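Local coordinates for protein putative ATPase, AAA family (Prochlorococcus marinus subsp. pastoris str. CCMP1986, PDB 3CTD) that is probably a DNA-dependent ATPase of the RarA/MGS1/WRNIP1 subfamily that acts when replication stalls, represented here by its C-terminal part, at residues S117-L120 against A121-K125. The protein carries 1 engineered substitution. Numbering follows the deposited sequence.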
loop_
_atom_site.group_PDB
_atom_site.type_symbol
_atom_site.label_atom_id
_atom_site.label_comp_id
_atom_site.label_asym_id
_atom_site.label_seq_id
_atom_site.Cartn_x
_atom_site.Cartn_y
_atom_site.Cartn_z
ATOM N N SER B 117 5.001 -10.478 -11.586
ATOM C CA SER B 117 5.591 -10.464 -12.912
ATOM C C SER B 117 4.683 -9.791 -13.927
ATOM O O SER B 117 5.104 -8.841 -14.613
ATOM C CB SER B 117 5.970 -11.887 -13.330
ATOM O OG SER B 117 6.822 -12.404 -12.296
ATOM N N LEU B 118 3.457 -10.277 -14.041
ATOM C CA LEU B 118 2.484 -9.700 -14.994
ATOM C C LEU B 118 2.272 -8.227 -14.779
ATOM O O LEU B 118 2.153 -7.452 -15.719
ATOM C CB LEU B 118 1.141 -10.433 -14.894
ATOM C CG LEU B 118 1.172 -11.835 -15.529
ATOM C CD1 LEU B 118 -0.048 -12.608 -15.062
ATOM C CD2 LEU B 118 1.279 -11.775 -17.089
ATOM N N TYR B 119 2.254 -7.828 -13.514
ATOM C CA TYR B 119 1.982 -6.438 -13.148
ATOM C C TYR B 119 3.048 -5.472 -13.702
ATOM O O TYR B 119 2.724 -4.404 -14.214
ATOM C CB TYR B 119 1.935 -6.339 -11.634
ATOM C CG TYR B 119 1.662 -4.958 -11.150
ATOM C CD1 TYR B 119 0.409 -4.570 -10.739
ATOM C CD2 TYR B 119 2.667 -4.024 -11.089
ATOM C CE1 TYR B 119 0.164 -3.249 -10.262
ATOM C CE2 TYR B 119 2.432 -2.697 -10.621
ATOM C CZ TYR B 119 1.188 -2.323 -10.206
ATOM O OH TYR B 119 0.988 -1.019 -9.742
ATOM N N LEU B 120 4.324 -5.838 -13.537
ATOM C CA LEU B 120 5.429 -5.064 -14.090
ATOM C C LEU B 120 5.410 -5.098 -15.618
ATOM O O LEU B 120 5.579 -4.065 -16.241
ATOM C CB LEU B 120 6.767 -5.554 -13.546
ATOM C CG LEU B 120 6.914 -5.384 -12.037
ATOM C CD1 LEU B 120 8.311 -5.792 -11.553
ATOM C CD2 LEU B 120 6.588 -3.935 -11.656
ATOM N N ALA B 121 5.169 -6.264 -16.229
ATOM C CA ALA B 121 5.134 -6.352 -17.692
ATOM C C ALA B 121 4.147 -5.361 -18.328
ATOM O O ALA B 121 4.434 -4.779 -19.368
ATOM C CB ALA B 121 4.794 -7.749 -18.109
ATOM N N ILE B 122 2.973 -5.179 -17.712
ATOM C CA ILE B 122 1.980 -4.301 -18.280
ATOM C C ILE B 122 1.976 -2.886 -17.716
ATOM O O ILE B 122 1.128 -2.092 -18.114
ATOM C CB ILE B 122 0.545 -4.920 -18.215
ATOM C CG1 ILE B 122 0.002 -5.028 -16.776
ATOM C CG2 ILE B 122 0.553 -6.308 -18.831
ATOM C CD1 ILE B 122 -1.378 -5.689 -16.718
ATOM N N SER B 123 2.896 -2.542 -16.804
ATOM C CA SER B 123 2.905 -1.170 -16.278
ATOM C C SER B 123 3.562 -0.257 -17.273
ATOM O O SER B 123 4.434 -0.730 -18.044
ATOM C CB SER B 123 3.684 -1.086 -14.969
ATOM O OG SER B 123 3.057 -1.868 -13.982
ATOM N N PRO B 124 3.204 1.063 -17.248
ATOM C CA PRO B 124 4.036 2.008 -18.030
ATOM C C PRO B 124 5.475 1.940 -17.522
ATOM O O PRO B 124 5.685 1.677 -16.364
ATOM C CB PRO B 124 3.405 3.412 -17.758
ATOM C CG PRO B 124 2.582 3.274 -16.523
ATOM C CD PRO B 124 2.121 1.762 -16.520
ATOM N N LYS B 125 6.450 2.187 -18.386
ATOM C CA LYS B 125 7.856 2.095 -18.029
ATOM C C LYS B 125 8.554 3.461 -17.899
ATOM O O LYS B 125 8.175 4.423 -18.588
ATOM C CB LYS B 125 8.562 1.224 -19.077
ATOM C CG LYS B 125 7.833 -0.120 -19.357
ATOM C CD LYS B 125 7.930 -1.147 -18.156
ATOM C CE LYS B 125 7.463 -2.560 -18.551
ATOM N NZ LYS B 125 5.965 -2.642 -18.832
#
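Lys-125 NZ reaches back to Leu-120 O near the C-terminal end of helix 110-121, a worked example of how a side chain can serve carbonyls that a helix leaves behind as it ends. Within the MgsA-type C-terminal region, i to i-4 bonds run from Ala-121 N to Ser-117 O (3.0 Å) and from Ile-122 N to Leu-118 O. The chain then tightens: Ser-123 N reaches Leu-120 O, three residues back, from above the carbonyl plane. The hydroxyl of the same serine, OG beside its own backbone N (chi1 -63°), donates to Tyr-119 O at 2.6 Å and lies obliquely against the tyrosine ring. This compact part is buried, with Leu-120 packed against helices 36-47, 68-83 and 90-104, while Trp-191 of the second subunit stacks on the Tyr-119 ring. Looser is the partly exposed Ile-122, whose CG1 lies 3.4 Å from Leu-118 O and which packs on Lys-195 of that subunit. Bends at chi2 and chi4 curl Lys-125 until NZ donates to Leu-120 O, Ala-121 O and Ser-123 O, with Ser-49 OG a further hydrogen-bond partner. A methionine in its place would probably leave the three carbonyls without their shared charged donor, although Leu-120 O would keep Ser-123 N. Lys-125 NZ lies 3.0 Å from Leu-120 O, in its carbonyl plane. Above the plane of its carbonyl, Ala-121 O meets Lys-125 NZ at 2.7 Å.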